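Local coordinates for tyrosinase (Aspergillus oryzae, PDB 6JU5), which probably oxidises L-tyrosine and L-dopa to L-dopaquinone with molecular oxygen at a dinuclear copper centre, here as an engineered proenzyme, at residues B[267-272]-B[280-285]; B[462-467]-B[544-549]. The protein carries 1 engineered substitution. All coordinates share one frame; numbering follows the deposited sequence.

Contact 1: B[267-272]-B[280-285]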
loop_
_atom_site.group_PDB
_atom_site.type_symbol
_atom_site.label_atom_id
_atom_site.label_comp_id
_atom_site.label_asym_id
_atom_site.label_seq_id
_atom_site.Cartn_x
_atom_site.Cartn_y
_atom_site.Cartn_z
ATOM N N GLU B 267 8.077 -6.504 14.429
ATOM C CA GLU B 267 7.635 -6.176 15.778
ATOM C C GLU B 267 8.730 -6.444 16.801
ATOM O O GLU B 267 9.452 -7.439 16.716
ATOM C CB GLU B 267 6.395 -7.003 16.125
ATOM C CG GLU B 267 5.739 -6.557 17.440
ATOM C CD GLU B 267 4.272 -6.935 17.454
ATOM O OE1 GLU B 267 3.440 -6.150 16.939
ATOM O OE2 GLU B 267 3.961 -8.033 17.952
ATOM N N HIS B 268 8.858 -5.487 17.718
ATOM C CA HIS B 268 9.792 -5.609 18.833
ATOM C C HIS B 268 9.314 -4.693 19.947
ATOM O O HIS B 268 8.364 -3.926 19.733
ATOM C CB HIS B 268 11.207 -5.265 18.390
ATOM C CG HIS B 268 11.380 -3.899 17.826
ATOM N ND1 HIS B 268 11.186 -2.735 18.529
ATOM C CD2 HIS B 268 11.785 -3.519 16.577
ATOM C CE1 HIS B 268 11.445 -1.701 17.738
ATOM N NE2 HIS B 268 11.807 -2.144 16.544
ATOM N N PRO B 269 9.900 -4.786 21.133
ATOM C CA PRO B 269 9.467 -3.905 22.229
ATOM C C PRO B 269 9.539 -2.430 21.855
ATOM O O PRO B 269 10.447 -2.024 21.118
ATOM C CB PRO B 269 10.472 -4.238 23.337
ATOM C CG PRO B 269 10.787 -5.683 23.093
ATOM C CD PRO B 269 10.895 -5.765 21.588
ATOM N N TRP B 270 8.590 -1.657 22.368
ATOM C CA TRP B 270 8.523 -0.219 22.134
ATOM C C TRP B 270 9.812 0.496 22.518
ATOM O O TRP B 270 10.234 1.442 21.834
ATOM C CB TRP B 270 7.331 0.340 22.905
ATOM C CG TRP B 270 7.293 1.820 23.131
ATOM C CD1 TRP B 270 6.693 2.740 22.307
ATOM C CD2 TRP B 270 7.843 2.543 24.236
ATOM N NE1 TRP B 270 6.858 4.005 22.834
ATOM C CE2 TRP B 270 7.552 3.905 24.007
ATOM C CE3 TRP B 270 8.562 2.190 25.391
ATOM C CZ2 TRP B 270 7.953 4.890 24.898
ATOM C CZ3 TRP B 270 8.959 3.181 26.272
ATOM C CH2 TRP B 270 8.652 4.520 26.017
ATOM N N TYR B 271 10.453 0.108 23.634
ATOM C CA TYR B 271 11.582 0.895 24.128
ATOM C C TYR B 271 12.727 0.883 23.124
ATOM O O TYR B 271 13.577 1.786 23.130
ATOM C CB TYR B 271 12.062 0.416 25.526
ATOM C CG TYR B 271 13.066 -0.707 25.359
ATOM C CD1 TYR B 271 14.426 -0.429 25.215
ATOM C CD2 TYR B 271 12.634 -2.021 25.313
ATOM C CE1 TYR B 271 15.332 -1.466 25.058
ATOM C CE2 TYR B 271 13.531 -3.059 25.132
ATOM C CZ TYR B 271 14.872 -2.776 25.011
ATOM O OH TYR B 271 15.740 -3.826 24.813
ATOM N N GLN B 272 12.756 -0.119 22.237
ATOM C CA GLN B 272 13.875 -0.219 21.300
ATOM C C GLN B 272 13.803 0.817 20.190
ATOM O O GLN B 272 14.726 0.902 19.383
ATOM C CB GLN B 272 13.971 -1.622 20.679
ATOM C CG GLN B 272 14.411 -2.666 21.702
ATOM C CD GLN B 272 14.266 -4.082 21.184
ATOM O OE1 GLN B 272 13.936 -4.277 20.020
ATOM N NE2 GLN B 272 14.533 -5.064 22.039
ATOM N N VAL B 280 15.942 -5.847 18.280
ATOM C CA VAL B 280 15.997 -7.231 17.813
ATOM C C VAL B 280 14.607 -7.629 17.349
ATOM O O VAL B 280 13.681 -7.412 18.140
ATOM C CB VAL B 280 16.425 -8.182 18.953
ATOM C CG1 VAL B 280 16.392 -9.620 18.441
ATOM C CG2 VAL B 280 17.809 -7.848 19.516
ATOM N N PRO B 281 14.384 -8.157 16.143
ATOM C CA PRO B 281 13.016 -8.549 15.756
ATOM C C PRO B 281 12.534 -9.732 16.584
ATOM O O PRO B 281 13.194 -10.771 16.625
ATOM C CB PRO B 281 13.140 -8.979 14.299
ATOM C CG PRO B 281 14.496 -8.544 13.853
ATOM C CD PRO B 281 15.356 -8.447 15.081
ATOM N N THR B 282 11.412 -9.556 17.264
ATOM C CA THR B 282 10.878 -10.620 18.110
ATOM C C THR B 282 10.679 -11.894 17.314
ATOM O O THR B 282 10.950 -12.977 17.836
ATOM C CB THR B 282 9.553 -10.119 18.724
ATOM O OG1 THR B 282 9.907 -9.052 19.627
ATOM C CG2 THR B 282 8.846 -11.211 19.507
ATOM N N LEU B 283 10.270 -11.802 16.052
ATOM C CA LEU B 283 10.060 -13.018 15.265
ATOM C C LEU B 283 11.350 -13.780 15.083
ATOM O O LEU B 283 11.347 -15.016 15.080
ATOM C CB LEU B 283 9.453 -12.636 13.911
ATOM C CG LEU B 283 9.245 -13.757 12.891
ATOM C CD1 LEU B 283 8.391 -14.891 13.465
ATOM C CD2 LEU B 283 8.612 -13.156 11.641
ATOM N N GLN B 284 12.463 -13.069 14.925
ATOM C CA GLN B 284 13.731 -13.799 14.745
ATOM C C GLN B 284 14.193 -14.420 16.063
ATOM O O GLN B 284 14.670 -15.562 16.036
ATOM C CB GLN B 284 14.798 -12.887 14.164
ATOM C CG GLN B 284 16.027 -13.637 13.673
ATOM C CD GLN B 284 17.069 -12.715 13.094
ATOM O OE1 GLN B 284 17.855 -12.104 13.826
ATOM N NE2 GLN B 284 17.035 -12.600 11.770
ATOM N N ASP B 285 14.046 -13.699 17.164
ATOM C CA ASP B 285 14.363 -14.258 18.498
ATOM C C ASP B 285 13.493 -15.475 18.779
ATOM O O ASP B 285 13.989 -16.539 19.190
ATOM C CB ASP B 285 14.210 -13.135 19.516
ATOM C CG ASP B 285 14.630 -13.381 20.935
ATOM O OD1 ASP B 285 14.766 -14.550 21.369
ATOM O OD2 ASP B 285 14.848 -12.388 21.676
HETATM O O HOH W 1 9.704 -9.397 14.729
HETATM O O HOH W 2 13.630 -7.420 20.925
#
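Glu267 O is gripped by the first turn of helix 282-292: Thr282 N donates to it at 2.9 Å, and water 1 donates to it while accepting from Leu283 N. The Thr282 N-H is thus satisfied by the carbonyl itself and the Leu283 N-H by the water bonded to that same oxygen. Thr282 OG1, set beside its own backbone N (chi1 -67°), lies 3.5 Å from His268 CA in the same loop. With Pro281 at the N-cap, the contact folds the loop after helix 258-265 onto the start of helix 282-292, within the central tyrosinase domain. At the other end Gln272 reaches across with an extended chain, and its OE1 accepts from Val280 N at 3.1 Å, the donor standing 51° out of the amide carbonyl plane. Its NE2 gives one bond to Tyr271 OH, close to the amide plane, and another to water 2, which in turn donates to Val280 O; these partners fix the amide's rotation. The imidazole of His268 is turned back on its own loop, ND1 donating in its own ring plane to Pro269 O at 2.8 Å; ND1 and Gln272 N come to that oxygen from opposite faces of the Pro269 carbonyl plane.

Contact 2: B[462-467]-B[544-549]; sequences EVYKDF and PARLAV
Leu547 wedges between three side chains of 462-467, parting its two methyls among them. CD1 lies 3.7 Å from Tyr464 CE1 and also meets Val463 CG1, whereas CD2 packs 3.6 Å from Phe467 CD2, the leucine and phenylalanine side chains being nearly perpendicular. On the same side of the phenol ring, but toward CE2, Arg546 runs antiparallel to the tyrosine side chain, its CB 3.7 Å from Tyr464 CE2. The arginine chain leaves with CG anti to the backbone N (chi1 -169°) and then bends at chi2, which brings one face of the guanidinium over Phe467 CB, with NH2 3.7 Å from that carbon. Here helix 458-464 and the type I turn from Tyr464 to Phe467 pack against the first turn of helix 546-555, whose N-cap is Ala545; this helix follows strand 538-544 of the mixed sheet in the C-terminal domain. No direct hydrogen bond joins the segments, but two waters do. Water 3 donates to Tyr464 OH and accepts from Leu547 N at 3.0 Å, and water 4, at the guanidinium edge, accepts from Arg546 NE and lies 2.7 Å from Tyr464 O. Farther out, Arg289 hydrogen-bonds to the Tyr464 hydroxyl, which also meets Asp285, and Gly468 O accepts from Arg546 NH2, holding the guanidinium from beyond the turn.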
loop_
_atom_site.group_PDB
_atom_site.type_symbol
_atom_site.label_atom_id
_atom_site.label_comp_id
_atom_site.label_asym_id
_atom_site.label_seq_id
_atom_site.Cartn_x
_atom_site.Cartn_y
_atom_site.Cartn_z
ATOM N N GLU B 462 24.114 -10.787 19.707
ATOM C CA GLU B 462 24.831 -9.508 19.691
ATOM C C GLU B 462 24.263 -8.552 20.735
ATOM O O GLU B 462 24.995 -7.840 21.428
ATOM C CB GLU B 462 24.722 -8.914 18.292
ATOM C CG GLU B 462 25.472 -7.624 18.001
ATOM C CD GLU B 462 25.354 -7.275 16.522
ATOM O OE1 GLU B 462 24.245 -7.436 15.968
ATOM O OE2 GLU B 462 26.366 -6.873 15.913
ATOM N N VAL B 463 22.930 -8.517 20.820
ATOM C CA VAL B 463 22.280 -7.559 21.726
ATOM C C VAL B 463 22.191 -8.157 23.117
ATOM O O VAL B 463 22.512 -7.513 24.125
ATOM C CB VAL B 463 20.919 -7.116 21.155
ATOM C CG1 VAL B 463 20.254 -6.068 22.036
ATOM C CG2 VAL B 463 21.122 -6.528 19.755
ATOM N N TYR B 464 21.794 -9.429 23.211
ATOM C CA TYR B 464 21.709 -10.019 24.545
ATOM C C TYR B 464 23.063 -9.990 25.264
ATOM O O TYR B 464 23.121 -9.871 26.490
ATOM C CB TYR B 464 21.215 -11.451 24.482
ATOM C CG TYR B 464 19.729 -11.690 24.344
ATOM C CD1 TYR B 464 18.921 -10.996 23.449
ATOM C CD2 TYR B 464 19.112 -12.666 25.124
ATOM C CE1 TYR B 464 17.559 -11.260 23.366
ATOM C CE2 TYR B 464 17.765 -12.942 25.038
ATOM C CZ TYR B 464 16.978 -12.227 24.151
ATOM O OH TYR B 464 15.625 -12.512 24.046
ATOM N N LYS B 465 24.164 -10.120 24.527
ATOM C CA LYS B 465 25.494 -10.200 25.117
ATOM C C LYS B 465 25.886 -8.942 25.880
ATOM O O LYS B 465 26.818 -8.918 26.691
ATOM C CB LYS B 465 26.523 -10.460 24.004
ATOM N N ASP B 466 25.175 -7.861 25.600
ATOM C CA ASP B 466 25.437 -6.572 26.224
ATOM C C ASP B 466 24.827 -6.536 27.621
ATOM O O ASP B 466 25.099 -5.621 28.396
ATOM C CB ASP B 466 24.845 -5.448 25.386
ATOM C CG ASP B 466 25.706 -4.894 24.279
ATOM O OD1 ASP B 466 26.912 -5.197 24.185
ATOM O OD2 ASP B 466 25.151 -4.110 23.470
ATOM N N PHE B 467 23.989 -7.510 27.963
ATOM C CA PHE B 467 23.333 -7.447 29.275
ATOM C C PHE B 467 23.716 -8.659 30.099
ATOM O O PHE B 467 24.404 -9.568 29.621
ATOM C CB PHE B 467 21.822 -7.252 29.072
ATOM C CG PHE B 467 21.589 -6.006 28.237
ATOM C CD1 PHE B 467 21.747 -4.744 28.788
ATOM C CD2 PHE B 467 21.241 -6.092 26.896
ATOM C CE1 PHE B 467 21.583 -3.601 28.035
ATOM C CE2 PHE B 467 21.087 -4.951 26.126
ATOM C CZ PHE B 467 21.273 -3.696 26.689
ATOM N N PRO B 544 9.711 -13.856 24.165
ATOM C CA PRO B 544 10.948 -13.412 24.819
ATOM C C PRO B 544 10.618 -12.173 25.650
ATOM O O PRO B 544 9.751 -11.391 25.260
ATOM C CB PRO B 544 11.849 -13.049 23.642
ATOM C CG PRO B 544 11.188 -13.552 22.407
ATOM C CD PRO B 544 9.714 -13.673 22.706
ATOM N N ALA B 545 11.274 -12.019 26.785
ATOM C CA ALA B 545 11.074 -10.832 27.620
ATOM C C ALA B 545 12.369 -10.249 28.153
ATOM O O ALA B 545 12.345 -9.247 28.870
ATOM C CB ALA B 545 10.107 -11.153 28.755
ATOM N N ARG B 546 13.496 -10.861 27.793
ATOM C CA ARG B 546 14.752 -10.516 28.451
ATOM C C ARG B 546 15.071 -9.039 28.307
ATOM O O ARG B 546 15.391 -8.372 29.292
ATOM C CB ARG B 546 15.905 -11.328 27.856
ATOM C CG ARG B 546 17.186 -11.230 28.660
ATOM C CD ARG B 546 18.037 -10.015 28.305
ATOM N NE ARG B 546 19.124 -9.973 29.299
ATOM C CZ ARG B 546 18.951 -9.485 30.530
ATOM N NH1 ARG B 546 17.778 -8.987 30.912
ATOM N NH2 ARG B 546 19.975 -9.501 31.367
ATOM N N LEU B 547 15.019 -8.555 27.069
ATOM C CA LEU B 547 15.453 -7.171 26.821
ATOM C C LEU B 547 14.459 -6.179 27.388
ATOM O O LEU B 547 14.841 -5.168 27.999
ATOM C CB LEU B 547 15.722 -6.966 25.334
ATOM C CG LEU B 547 16.873 -7.780 24.724
ATOM C CD1 LEU B 547 16.888 -7.615 23.204
ATOM C CD2 LEU B 547 18.210 -7.352 25.313
ATOM N N ALA B 548 13.161 -6.433 27.217
ATOM C CA ALA B 548 12.151 -5.523 27.735
ATOM C C ALA B 548 12.209 -5.451 29.251
ATOM O O ALA B 548 11.959 -4.384 29.820
ATOM C CB ALA B 548 10.759 -5.947 27.300
ATOM N N VAL B 549 12.498 -6.568 29.926
ATOM C CA VAL B 549 12.661 -6.529 31.384
ATOM C C VAL B 549 13.849 -5.664 31.775
ATOM O O VAL B 549 13.772 -4.919 32.760
ATOM C CB VAL B 549 12.826 -7.935 32.006
ATOM C CG1 VAL B 549 13.253 -7.863 33.472
ATOM C CG2 VAL B 549 11.506 -8.685 31.888
HETATM O O HOH W 3 14.199 -10.179 24.743
HETATM O O HOH W 4 21.653 -11.124 28.308
#

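How the contacts relate
Both contacts are largely buried and lie on the same side of the chain's centre, about 10 Å apart between centres. Contact 1 is local and polar, built on backbone groups, one amide and waters within the central domain; contact 2 joins parts far apart in sequence through apolar and aromatic side chains, with water alone bridging its polar groups. Helices 458-464 and 546-555, joined by contact 2, also flank contact 1: Val280 packs on Val463, and Leu547 on Tyr271, Gln272 and Val280. Asp285 OD2 and Tyr464 OH, 2.5 Å apart, add a probable hydrogen bond. Contact 1 is nearer the coppers, with Leu283 about 8 Å from the copper ligand His332, side chain to side chain.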